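Local coordinates for protein GCN5-related N-acetyltransferase (Kribbella flavida, PDB 4MY0) that probably transfers an acetyl group from acetyl-coenzyme A to an amine, perhaps of an aminoglycoside, as a member of the GCN5-related N-acetyltransferase family, at residues P81-A86 against E109-K114; L102-V107 against T126-H131; N204-A209 against F213-W218; L223-L228 against A241-G246. All coordinates share one frame; numbering follows the deposited sequence. Where two conformers were deposited one is given.

Contacts 1 and 2 belong to one GNAT domain and share helix 99-113: its later turns lie against strand 78-90 in contact 1, and its middle meets helix 126-131 in contact 2. They touch where Ile85 CD1 packs 3.5 Å from Val107 CG1. The coenzyme A-like ligand runs along contact 2, while the side chain of Ile85 stays about 8 Å from it. Contacts 3 and 4 lie on the opposite side of the chain's centre, in the second GNAT domain, with centres about 7 Å apart and strands 212-219 and 222-230 as neighbours. The side chain of Trp218 in contact 3 is about 7 Å from a bound acetyl-coenzyme A. Centres of contacts 1 and 3 are about 31 Å apart.

Contact 1: P81-A86 against E109-K114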
# COMPACT_ATOMS: atom_id res chain seq x y z
N PRO C 81 -13.80 -12.18 -41.15
CA PRO C 81 -12.77 -11.15 -41.35
C PRO C 81 -13.11 -9.91 -40.52
O PRO C 81 -14.30 -9.56 -40.42
CB PRO C 81 -12.85 -10.84 -42.85
CG PRO C 81 -13.45 -12.12 -43.48
CD PRO C 81 -14.44 -12.60 -42.42
N MSE C 82 -12.12 -9.29 -39.89
CA MSE C 82 -12.42 -8.26 -38.92
C MSE C 82 -11.38 -7.15 -38.93
O MSE C 82 -10.18 -7.42 -39.01
CB MSE C 82 -12.51 -8.88 -37.52
CG MSE C 82 -12.99 -7.90 -36.46
SE MSE C 82 -11.49 -7.11 -35.50
CE MSE C 82 -11.34 -8.53 -34.18
N ALA C 83 -11.82 -5.90 -38.86
CA ALA C 83 -10.90 -4.78 -38.84
C ALA C 83 -10.62 -4.35 -37.40
O ALA C 83 -11.46 -3.71 -36.77
CB ALA C 83 -11.47 -3.61 -39.62
N GLY C 84 -9.45 -4.69 -36.89
CA GLY C 84 -9.14 -4.35 -35.50
C GLY C 84 -8.46 -2.99 -35.42
O GLY C 84 -7.33 -2.83 -35.88
N ILE C 85 -9.14 -2.01 -34.83
CA ILE C 85 -8.65 -0.63 -34.85
C ILE C 85 -7.69 -0.42 -33.68
O ILE C 85 -8.01 -0.75 -32.53
CB ILE C 85 -9.82 0.40 -34.78
CG1 ILE C 85 -10.96 -0.01 -35.72
CG2 ILE C 85 -9.32 1.84 -35.12
CD1 ILE C 85 -10.53 -0.34 -37.20
N ALA C 86 -6.49 0.12 -33.97
CA ALA C 86 -5.47 0.31 -32.93
C ALA C 86 -4.74 1.64 -33.07
O ALA C 86 -4.72 2.25 -34.14
CB ALA C 86 -4.45 -0.83 -32.96
N GLU C 109 -14.41 3.53 -43.57
CA GLU C 109 -14.50 3.42 -45.02
C GLU C 109 -13.41 2.52 -45.59
O GLU C 109 -13.68 1.65 -46.43
CB GLU C 109 -14.47 4.81 -45.66
CG GLU C 109 -14.99 4.80 -47.09
CD GLU C 109 -16.33 4.08 -47.21
OE1 GLU C 109 -17.23 4.33 -46.37
OE2 GLU C 109 -16.48 3.25 -48.14
N ARG C 110 -12.17 2.68 -45.12
CA ARG C 110 -11.07 1.83 -45.59
C ARG C 110 -11.36 0.37 -45.24
O ARG C 110 -11.20 -0.53 -46.07
CB ARG C 110 -9.73 2.28 -44.99
CG ARG C 110 -8.52 1.41 -45.39
CD ARG C 110 -8.32 1.35 -46.91
NE ARG C 110 -8.28 2.68 -47.52
CZ ARG C 110 -7.21 3.47 -47.53
NH1 ARG C 110 -6.07 3.06 -46.98
NH2 ARG C 110 -7.27 4.66 -48.10
N SER C 111 -11.82 0.13 -44.01
CA SER C 111 -12.18 -1.23 -43.60
C SER C 111 -13.26 -1.87 -44.50
O SER C 111 -13.13 -3.04 -44.88
CB SER C 111 -12.62 -1.26 -42.14
OG SER C 111 -11.58 -0.80 -41.29
N ARG C 112 -14.30 -1.11 -44.84
CA ARG C 112 -15.34 -1.61 -45.75
C ARG C 112 -14.77 -1.89 -47.13
O ARG C 112 -15.09 -2.92 -47.74
CB ARG C 112 -16.47 -0.59 -45.92
CG ARG C 112 -17.30 -0.32 -44.68
CD ARG C 112 -18.34 0.76 -44.96
NE ARG C 112 -19.43 0.28 -45.80
CZ ARG C 112 -19.55 0.53 -47.11
NH1 ARG C 112 -20.58 0.05 -47.79
NH2 ARG C 112 -18.63 1.27 -47.73
N ASP C 113 -13.95 -0.97 -47.64
CA ASP C 113 -13.35 -1.13 -48.97
C ASP C 113 -12.52 -2.41 -49.07
O ASP C 113 -12.45 -3.02 -50.13
CB ASP C 113 -12.48 0.08 -49.32
CG ASP C 113 -13.30 1.31 -49.64
OD1 ASP C 113 -14.52 1.17 -49.87
OD2 ASP C 113 -12.72 2.43 -49.66
N LYS C 114 -11.91 -2.80 -47.95
CA LYS C 114 -11.09 -4.00 -47.89
C LYS C 114 -11.86 -5.29 -47.59
O LYS C 114 -11.26 -6.34 -47.37
CB LYS C 114 -9.96 -3.82 -46.85
CG LYS C 114 -8.70 -3.24 -47.46
CD LYS C 114 -7.71 -2.80 -46.41
CE LYS C 114 -6.48 -2.21 -47.08
NZ LYS C 114 -5.89 -3.16 -48.07
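Ala83 meets Ser111 at the tightest point between 81-86 and 109-114. The methyl CB of Ala83 lies 3.3 Å from Ser111 OG and 3.6 Å from Ser111 CB, and the CA atoms of Ala83 and Ser111 are 6.1 Å apart, a spacing that leaves room for little more than these two short side chains. Ser111 OG stands beside its own backbone N, anti to the carbonyl carbon (chi1 -59°), and from there it hydrogen-bonds back to Val107 O one turn earlier. The hydroxyl is therefore buried against an alanine methyl with its polar need met inside the helix. Ile85 adds a lighter touch: its CD1 ends 4.2 Å from the same Ser111 OG.

The outer side of the helix is a different matter. Glu109 is exposed, and Arg112 NH2 reaches back to Glu109 OE2 at 3.0 Å, a salt bridge whose hydrogen bond is weak because the N-H points poorly at the oxygen (120°). Arg110 plays no part in the strand contact and forms a salt bridge with Asp12.

In the fold, this is the helix of a beta-alpha-beta unit resting on its own first strand, where Ile85 also packs on Met104 and Val107. Strand 78-90 lies between strand 61-75, antiparallel to it, and the parallel strand 118-121, and Ile68 of the former touches both Ala83 and Ser111.

Contact 2: L102-V107 against T126-H131; sequences LLMRGV and TVIYRH. With AC8 ([(2R,3R,4R,5R)-5-(6-amino-9H-purin-9-yl)-3,4-bis(phosphonooxy)tetrahydrofuran-2-yl]methyl (3R)-3-hydroxy-2,2-dimethyl-4-oxo-4-({3-oxo-3-[(2-sulfanylethyl)amino]propyl}amino)butyl dihydrogen diphosphate), chain L.
His131 NE2 donates a hydrogen bond of 2.9 Å to phosphate oxygen O9A of AC8, a coenzyme A-like ligand with phosphates on both ribose hydroxyl positions; the bond holds in one of two modelled conformers of His131 and is less certain for that. The residue belongs to the short helix 126-131, which in this GNAT domain lies alongside the ligand and packs on helix 99-113, the helix that follows the pyrophosphate-binding loop in this fold. Gly98 and Gly100 give their backbone N-H groups to the same ligand.

Between the helices the contact is small and apolar. Met104, a selenomethionine bent at chi2 and chi3, brings SE to 4.1 Å from Tyr129 CE1, meeting the phenol at its edge, 87° off the ring normal, in a Met-aromatic contact. Its CG also comes 4.5 Å from Ile128 CD1. Ile128 serves two surfaces: CD1, carried outward by a CG1 anti to the backbone N (chi1 177°), lies 3.8 Å from AC8 O3A, while CG2 sits over the centre of the Tyr129 ring. One face of that ring is thus covered by its own neighbour in sequence.

With the Tyr129 ring cut back to a methyl, as in an alanine here, the selenium of Met104 and the ligand's sulfur would probably lose the ring they share. At the far side of the phenol, Tyr129 OH lies 3.0 Å from AC8 S1P.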
# COMPACT_ATOMS: atom_id res chain seq x y z
N LEU C 102 -13.32 12.45 -37.92
CA LEU C 102 -13.01 12.50 -39.34
C LEU C 102 -12.06 11.32 -39.67
O LEU C 102 -12.24 10.62 -40.66
CB LEU C 102 -12.38 13.86 -39.68
CG LEU C 102 -12.00 14.37 -41.09
CD1 LEU C 102 -10.64 13.93 -41.44
CD2 LEU C 102 -13.00 13.96 -42.20
N LEU C 103 -11.09 11.11 -38.79
CA LEU C 103 -10.15 10.00 -38.91
C LEU C 103 -10.90 8.67 -38.92
O LEU C 103 -10.68 7.83 -39.79
CB LEU C 103 -9.23 9.98 -37.68
CG LEU C 103 -7.80 9.42 -37.73
CD1 LEU C 103 -7.40 8.82 -36.38
CD2 LEU C 103 -7.55 8.45 -38.87
N MSE C 104 -11.75 8.47 -37.92
CA MSE C 104 -12.42 7.18 -37.74
C MSE C 104 -13.42 6.88 -38.87
O MSE C 104 -13.59 5.72 -39.27
CB MSE C 104 -13.10 7.13 -36.38
CG MSE C 104 -12.14 6.98 -35.19
SE MSE C 104 -11.18 5.25 -35.36
CE MSE C 104 -12.75 4.07 -35.61
N ARG C 105 -14.08 7.91 -39.40
CA ARG C 105 -14.92 7.69 -40.58
C ARG C 105 -14.09 7.21 -41.76
O ARG C 105 -14.52 6.33 -42.51
CB ARG C 105 -15.71 8.95 -40.94
CG ARG C 105 -16.83 9.21 -39.94
CD ARG C 105 -17.58 10.49 -40.25
NE ARG C 105 -18.40 10.88 -39.10
CZ ARG C 105 -18.25 12.01 -38.43
NH1 ARG C 105 -17.31 12.88 -38.79
NH2 ARG C 105 -19.04 12.29 -37.39
N GLY C 106 -12.88 7.77 -41.92
CA GLY C 106 -11.97 7.31 -42.96
C GLY C 106 -11.55 5.88 -42.68
O GLY C 106 -11.41 5.07 -43.60
N VAL C 107 -11.35 5.56 -41.40
CA VAL C 107 -10.99 4.20 -41.00
C VAL C 107 -12.09 3.18 -41.32
O VAL C 107 -11.82 2.10 -41.87
CB VAL C 107 -10.61 4.13 -39.50
CG1 VAL C 107 -10.62 2.70 -39.01
CG2 VAL C 107 -9.25 4.76 -39.26
N THR C 126 -15.35 5.83 -24.38
CA THR C 126 -16.43 5.23 -25.15
C THR C 126 -17.16 6.24 -26.02
O THR C 126 -17.84 5.85 -26.97
CB THR C 126 -17.49 4.63 -24.23
OG1 THR C 126 -18.07 5.68 -23.44
CG2 THR C 126 -16.89 3.55 -23.32
N VAL C 127 -17.05 7.54 -25.71
CA VAL C 127 -17.96 8.52 -26.34
C VAL C 127 -17.80 8.59 -27.86
O VAL C 127 -18.79 8.42 -28.58
CB VAL C 127 -17.83 9.94 -25.73
CG1 VAL C 127 -18.83 10.90 -26.40
CG2 VAL C 127 -18.06 9.90 -24.22
N ILE C 128 -16.57 8.80 -28.35
CA ILE C 128 -16.36 8.91 -29.79
C ILE C 128 -16.80 7.64 -30.52
O ILE C 128 -17.41 7.69 -31.59
CB ILE C 128 -14.90 9.27 -30.16
CG1 ILE C 128 -14.71 9.29 -31.68
CG2 ILE C 128 -13.89 8.28 -29.53
CD1 ILE C 128 -13.40 9.98 -32.12
N TYR C 129 -16.53 6.49 -29.92
CA TYR C 129 -16.83 5.22 -30.60
C TYR C 129 -18.33 4.92 -30.64
O TYR C 129 -18.83 4.42 -31.66
CB TYR C 129 -15.99 4.08 -30.02
CG TYR C 129 -14.52 4.38 -30.16
CD1 TYR C 129 -13.93 4.48 -31.42
CD2 TYR C 129 -13.72 4.60 -29.03
CE1 TYR C 129 -12.57 4.77 -31.56
CE2 TYR C 129 -12.36 4.89 -29.16
CZ TYR C 129 -11.79 4.97 -30.43
OH TYR C 129 -10.44 5.25 -30.57
N ARG C 130 -19.05 5.24 -29.57
CA ARG C 130 -20.50 5.07 -29.58
C ARG C 130 -21.16 5.99 -30.61
O ARG C 130 -22.10 5.59 -31.29
CB ARG C 130 -21.08 5.29 -28.18
CG ARG C 130 -20.83 4.10 -27.25
CD ARG C 130 -21.38 4.32 -25.84
NE ARG C 130 -21.40 3.03 -25.15
CZ ARG C 130 -21.26 2.88 -23.83
NH1 ARG C 130 -21.09 3.95 -23.07
NH2 ARG C 130 -21.30 1.67 -23.29
N HIS C 131 -20.68 7.23 -30.72
CA HIS C 131 -21.17 8.15 -31.74
C HIS C 131 -20.97 7.58 -33.14
O HIS C 131 -21.77 7.81 -34.04
CB HIS C 131 -20.45 9.51 -31.64
CG HIS C 131 -20.99 10.40 -30.55
ND1 HIS C 131 -22.33 10.49 -30.27
CD2 HIS C 131 -20.36 11.23 -29.69
CE1 HIS C 131 -22.51 11.33 -29.27
NE2 HIS C 131 -21.33 11.80 -28.90
N1A AC8 L . -13.87 12.34 -22.76
O1A AC8 L . -14.02 13.84 -33.01
P1A AC8 L . -13.83 14.46 -31.63
C1B AC8 L . -16.00 13.22 -27.33
S1P AC8 L . -8.90 4.52 -28.10
C2A AC8 L . -15.17 12.45 -23.07
O2A AC8 L . -13.51 15.92 -31.56
P2A AC8 L . -11.14 13.81 -30.80
C2B AC8 L . -16.29 14.60 -27.88
O2B AC8 L . -16.92 15.40 -26.88
O2C AC8 L . -17.06 17.54 -28.18
C2P AC8 L . -8.53 6.31 -28.02
N3A AC8 L . -15.55 12.69 -24.34
O3A AC8 L . -12.73 13.55 -30.90
C3B AC8 L . -17.23 14.27 -29.05
O3B AC8 L . -18.54 14.00 -28.53
P3B AC8 L . -19.79 15.03 -28.54
O3C AC8 L . -15.21 17.16 -26.52
C3P AC8 L . -7.03 6.30 -27.82
C4A AC8 L . -14.61 12.82 -25.31
O4A AC8 L . -10.65 14.40 -32.11
C4B AC8 L . -16.75 12.92 -29.55
O4B AC8 L . -15.99 12.36 -28.48
O4C AC8 L . -17.56 17.49 -25.69
P4C AC8 L . -16.68 17.02 -26.81
N4P AC8 L . -6.36 7.58 -27.68
C5A AC8 L . -13.26 12.71 -25.01
O5A AC8 L . -10.87 14.50 -29.50
C5B AC8 L . -15.87 13.03 -30.80
O5B AC8 L . -15.09 14.21 -30.68
C5P AC8 L . -6.38 8.43 -26.66
O5P AC8 L . -7.10 8.24 -25.68
C6A AC8 L . -12.89 12.46 -23.69
N6A AC8 L . -11.59 12.34 -23.34
O6A AC8 L . -10.61 12.30 -30.67
C6P AC8 L . -5.47 9.63 -26.78
N7A AC8 L . -12.56 12.89 -26.15
O7A AC8 L . -19.30 16.35 -28.00
C7P AC8 L . -5.98 10.93 -26.14
C8A AC8 L . -13.46 13.11 -27.15
O8A AC8 L . -20.21 15.09 -30.00
N8P AC8 L . -7.16 11.36 -26.90
N9A AC8 L . -14.70 13.08 -26.62
O9A AC8 L . -20.79 14.36 -27.63
C9P AC8 L . -7.26 11.57 -28.22
O9P AC8 L . -6.29 11.42 -28.94
CAP AC8 L . -8.59 12.01 -28.80
OAP AC8 L . -9.21 12.97 -27.94
CBP AC8 L . -9.59 10.87 -29.03
CCP AC8 L . -10.90 11.49 -29.53
CDP AC8 L . -9.05 9.90 -30.08
CEP AC8 L . -9.87 10.11 -27.74

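Contact 3: N204-A209 against F213-W218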
# COMPACT_ATOMS: atom_id res chain seq x y z
N ASN C 204 8.77 -15.62 -24.37
CA ASN C 204 7.59 -16.46 -24.34
C ASN C 204 7.97 -17.92 -24.25
O ASN C 204 8.86 -18.38 -24.97
CB ASN C 204 6.72 -16.19 -25.57
CG ASN C 204 6.14 -14.80 -25.56
OD1 ASN C 204 5.85 -14.25 -24.48
ND2 ASN C 204 6.00 -14.19 -26.73
N PHE C 205 7.30 -18.65 -23.35
CA PHE C 205 7.63 -20.05 -23.13
C PHE C 205 6.46 -20.89 -23.66
O PHE C 205 5.37 -20.87 -23.09
CB PHE C 205 7.85 -20.33 -21.64
CG PHE C 205 8.77 -19.34 -20.95
CD1 PHE C 205 9.81 -18.71 -21.65
CD2 PHE C 205 8.59 -19.03 -19.60
CE1 PHE C 205 10.64 -17.79 -21.02
CE2 PHE C 205 9.42 -18.11 -18.96
CZ PHE C 205 10.45 -17.48 -19.67
N ALA C 206 6.69 -21.59 -24.77
CA ALA C 206 5.63 -22.34 -25.45
C ALA C 206 5.88 -23.84 -25.36
O ALA C 206 6.99 -24.29 -25.58
CB ALA C 206 5.53 -21.92 -26.92
N TYR C 207 4.84 -24.61 -25.04
CA TYR C 207 4.94 -26.07 -24.98
C TYR C 207 3.80 -26.70 -25.75
O TYR C 207 2.69 -26.17 -25.77
CB TYR C 207 4.96 -26.56 -23.52
CG TYR C 207 6.19 -26.03 -22.83
CD1 TYR C 207 7.40 -26.69 -22.95
CD2 TYR C 207 6.16 -24.81 -22.16
CE1 TYR C 207 8.54 -26.18 -22.38
CE2 TYR C 207 7.31 -24.30 -21.58
CZ TYR C 207 8.50 -24.99 -21.70
OH TYR C 207 9.66 -24.51 -21.13
N LEU C 208 4.08 -27.84 -26.38
CA LEU C 208 3.14 -28.48 -27.28
C LEU C 208 2.95 -29.94 -26.93
O LEU C 208 3.92 -30.69 -26.76
CB LEU C 208 3.66 -28.35 -28.72
CG LEU C 208 2.87 -29.09 -29.80
CD1 LEU C 208 1.49 -28.48 -29.94
CD2 LEU C 208 3.61 -29.06 -31.12
N ALA C 209 1.69 -30.36 -26.82
CA ALA C 209 1.36 -31.78 -26.71
C ALA C 209 0.68 -32.21 -28.01
O ALA C 209 0.47 -31.39 -28.90
CB ALA C 209 0.46 -32.03 -25.53
N PHE C 213 -1.64 -26.97 -26.40
CA PHE C 213 -0.43 -26.19 -26.15
C PHE C 213 -0.63 -25.14 -25.07
O PHE C 213 -1.75 -24.82 -24.69
CB PHE C 213 0.06 -25.52 -27.44
CG PHE C 213 -0.86 -24.43 -27.97
CD1 PHE C 213 -1.67 -24.66 -29.06
CD2 PHE C 213 -0.85 -23.16 -27.40
CE1 PHE C 213 -2.49 -23.66 -29.57
CE2 PHE C 213 -1.68 -22.15 -27.89
CZ PHE C 213 -2.50 -22.40 -28.98
N VAL C 214 0.47 -24.58 -24.59
CA VAL C 214 0.39 -23.48 -23.64
C VAL C 214 1.52 -22.51 -23.95
O VAL C 214 2.64 -22.93 -24.31
CB VAL C 214 0.44 -23.96 -22.17
CG1 VAL C 214 1.76 -24.65 -21.88
CG2 VAL C 214 0.22 -22.79 -21.18
N VAL C 215 1.22 -21.23 -23.86
CA VAL C 215 2.24 -20.20 -23.99
C VAL C 215 2.16 -19.32 -22.76
O VAL C 215 1.09 -18.82 -22.41
CB VAL C 215 2.02 -19.33 -25.24
CG1 VAL C 215 3.16 -18.32 -25.39
CG2 VAL C 215 1.93 -20.23 -26.49
N TYR C 216 3.29 -19.16 -22.06
CA TYR C 216 3.30 -18.33 -20.87
C TYR C 216 4.61 -17.56 -20.73
O TYR C 216 5.54 -17.75 -21.53
CB TYR C 216 2.99 -19.14 -19.61
CG TYR C 216 4.02 -20.18 -19.22
CD1 TYR C 216 4.90 -19.96 -18.17
CD2 TYR C 216 4.10 -21.39 -19.90
CE1 TYR C 216 5.83 -20.91 -17.81
CE2 TYR C 216 5.03 -22.35 -19.55
CZ TYR C 216 5.89 -22.10 -18.50
OH TYR C 216 6.80 -23.07 -18.14
N ASN C 217 4.67 -16.67 -19.75
CA ASN C 217 5.84 -15.82 -19.54
C ASN C 217 5.86 -15.25 -18.13
O ASN C 217 4.90 -15.41 -17.38
CB ASN C 217 5.88 -14.69 -20.57
CG ASN C 217 4.52 -14.03 -20.76
OD1 ASN C 217 4.03 -13.32 -19.89
ND2 ASN C 217 3.90 -14.28 -21.92
N TRP C 218 6.96 -14.59 -17.77
CA TRP C 218 7.06 -13.96 -16.46
C TRP C 218 6.28 -12.66 -16.41
O TRP C 218 6.33 -11.88 -17.35
CB TRP C 218 8.51 -13.67 -16.11
CG TRP C 218 9.28 -14.93 -15.83
CD1 TRP C 218 10.13 -15.59 -16.67
CD2 TRP C 218 9.25 -15.68 -14.61
NE1 TRP C 218 10.63 -16.70 -16.05
CE2 TRP C 218 10.12 -16.78 -14.78
CE3 TRP C 218 8.60 -15.52 -13.38
CZ2 TRP C 218 10.33 -17.72 -13.77
CZ3 TRP C 218 8.82 -16.45 -12.38
CH2 TRP C 218 9.67 -17.54 -12.59
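Strands 205-209 and 213-218 run antiparallel, their axes 4.7 Å apart at 163°, with Phe205-Tyr216 and Tyr207-Val214 as hydrogen-bonded pairs. This is a beta hairpin of the second GNAT domain, and each of those pairs is closed by two backbone bonds; Phe205 N to Tyr216 O, at 2.7 Å, is the shortest of the four.

On the face that carries Phe205 and Tyr207, aromatic rings do most of the packing. Phe205 CB stands over the centre of the Tyr216 ring, 4.1 Å from its centroid, and the Phe205 ring turns its edge to that face with the planes 87° apart, a T-shaped pair. Tyr216 is placed for this by a CG lying between its backbone N and carbonyl carbon (chi1 66°), which leans the phenol toward the partner strand. Tyr207 CE2 then closes on Tyr216 CE2 at 3.6 Å. A leucine in place of Tyr216 would probably deprive Phe205 of its aromatic face and open a gap beside Tyr207. A neighbouring subunit borders this face, its Arg27 bonded to Tyr207 OH and its Pro92 packed on Tyr216.

The other face is simpler: Ala206 CB meets Val215 CG2 at 4.0 Å, and Leu208 CD1 touches Phe213 CB at 4.1 Å. Beyond Tyr216, the aromatic cluster is completed where Phe205 CE2 comes 3.5 Å from Trp218 NE1, itself bonded to Ala26 O of that neighbouring subunit.

Contact 4: L223-L228 against A241-G246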
# COMPACT_ATOMS: atom_id res chain seq x y z
N LEU C 223 3.87 -15.87 -12.91
CA LEU C 223 3.76 -16.34 -14.28
C LEU C 223 2.41 -15.93 -14.85
O LEU C 223 1.41 -15.78 -14.11
CB LEU C 223 3.95 -17.86 -14.35
CG LEU C 223 5.33 -18.36 -13.97
CD1 LEU C 223 5.31 -19.88 -13.83
CD2 LEU C 223 6.36 -17.94 -15.00
N GLN C 224 2.39 -15.70 -16.15
CA GLN C 224 1.16 -15.30 -16.81
C GLN C 224 0.96 -16.21 -18.02
O GLN C 224 1.85 -16.35 -18.86
CB GLN C 224 1.26 -13.86 -17.28
CG GLN C 224 0.16 -13.48 -18.25
CD GLN C 224 0.35 -12.11 -18.83
OE1 GLN C 224 0.32 -11.11 -18.12
NE2 GLN C 224 0.56 -12.04 -20.15
N VAL C 225 -0.21 -16.83 -18.10
CA VAL C 225 -0.54 -17.68 -19.24
C VAL C 225 -1.25 -16.81 -20.29
O VAL C 225 -2.28 -16.21 -19.99
CB VAL C 225 -1.43 -18.85 -18.80
CG1 VAL C 225 -1.96 -19.62 -20.00
CG2 VAL C 225 -0.65 -19.77 -17.85
N ASP C 226 -0.67 -16.70 -21.48
CA ASP C 226 -1.29 -15.95 -22.57
C ASP C 226 -2.39 -16.78 -23.21
O ASP C 226 -3.41 -16.25 -23.66
CB ASP C 226 -0.27 -15.59 -23.66
CG ASP C 226 0.70 -14.49 -23.24
OD1 ASP C 226 0.40 -13.75 -22.27
OD2 ASP C 226 1.75 -14.37 -23.91
N GLU C 227 -2.17 -18.09 -23.28
CA GLU C 227 -3.13 -18.97 -23.92
C GLU C 227 -2.84 -20.42 -23.59
O GLU C 227 -1.67 -20.84 -23.62
CB GLU C 227 -3.14 -18.77 -25.45
CG GLU C 227 -4.19 -19.64 -26.16
CD GLU C 227 -4.33 -19.33 -27.66
OE1 GLU C 227 -3.37 -18.79 -28.26
OE2 GLU C 227 -5.40 -19.64 -28.23
N LEU C 228 -3.89 -21.16 -23.26
CA LEU C 228 -3.79 -22.61 -23.09
C LEU C 228 -4.95 -23.24 -23.83
O LEU C 228 -6.11 -22.86 -23.63
CB LEU C 228 -3.85 -23.01 -21.61
CG LEU C 228 -3.41 -24.45 -21.33
CD1 LEU C 228 -2.75 -24.56 -19.95
CD2 LEU C 228 -4.59 -25.41 -21.45
N ALA C 241 0.14 -28.29 -15.42
CA ALA C 241 1.18 -28.74 -14.50
C ALA C 241 2.57 -28.26 -14.96
O ALA C 241 3.43 -27.96 -14.14
CB ALA C 241 1.13 -30.26 -14.33
N THR C 242 2.77 -28.17 -16.28
CA THR C 242 3.99 -27.56 -16.82
C THR C 242 4.16 -26.12 -16.33
O THR C 242 5.23 -25.76 -15.83
CB THR C 242 3.99 -27.57 -18.36
OG1 THR C 242 3.79 -28.91 -18.82
CG2 THR C 242 5.32 -27.04 -18.91
N VAL C 243 3.12 -25.31 -16.45
CA VAL C 243 3.19 -23.93 -15.96
C VAL C 243 3.43 -23.90 -14.44
O VAL C 243 4.31 -23.18 -13.95
CB VAL C 243 1.89 -23.15 -16.27
CG1 VAL C 243 2.01 -21.70 -15.79
CG2 VAL C 243 1.59 -23.19 -17.77
N GLY C 244 2.66 -24.69 -13.71
CA GLY C 244 2.75 -24.73 -12.25
C GLY C 244 4.05 -25.29 -11.71
O GLY C 244 4.38 -25.06 -10.54
N SER C 245 4.79 -26.02 -12.54
CA SER C 245 6.07 -26.58 -12.12
C SER C 245 7.02 -25.48 -11.65
O SER C 245 8.01 -25.75 -10.98
CB SER C 245 6.73 -27.36 -13.26
OG SER C 245 7.24 -26.47 -14.26
N GLY C 246 6.72 -24.23 -12.01
CA GLY C 246 7.51 -23.10 -11.55
C GLY C 246 7.25 -22.62 -10.12
O GLY C 246 7.80 -21.61 -9.69
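Val243 is the hub of the apolar contacts, and two side chains of strand 222-230 come to it from the strand side of the helix. Val225 CG2 sits 3.9 Å from Val243 CG1 and 4.1 Å from Val243 CG2, so a single methyl of the strand fits against both branches of the helical valine. That methyl lies beside the backbone N of Val225, while CG1 takes the place anti to it (chi1 171°). Leu223, two residues earlier and on the same side of the strand, reaches with CD1 to 4.2 Å from Val243 CG1 and 3.5 Å from Val243 O, near the end of the helix.

Between the two segments the contact is apolar; the polar side chains bond within their own segment or outside both. Gln224, whose CB points away from the helix, gives NE2 to Asp226 OD1 at 2.7 Å, with the oxygen almost in the amide plane. The other carboxylate oxygen, Asp226 OD2, takes a weak bond from Asn217 ND2. In 241-246, Ser245 OG donates to Thr242 O at 2.6 Å, and the same hydroxyl is bonded to Arg95 of a neighbouring subunit.

Asp226 and Glu227 both stand opposite Val215, a classic beta bulge that breaks strand 222-230. Helix 233-244, packed back on the strand before it and leading on to the parallel strand 252-256, makes the arrangement a beta-alpha-beta unit of the second GNAT domain.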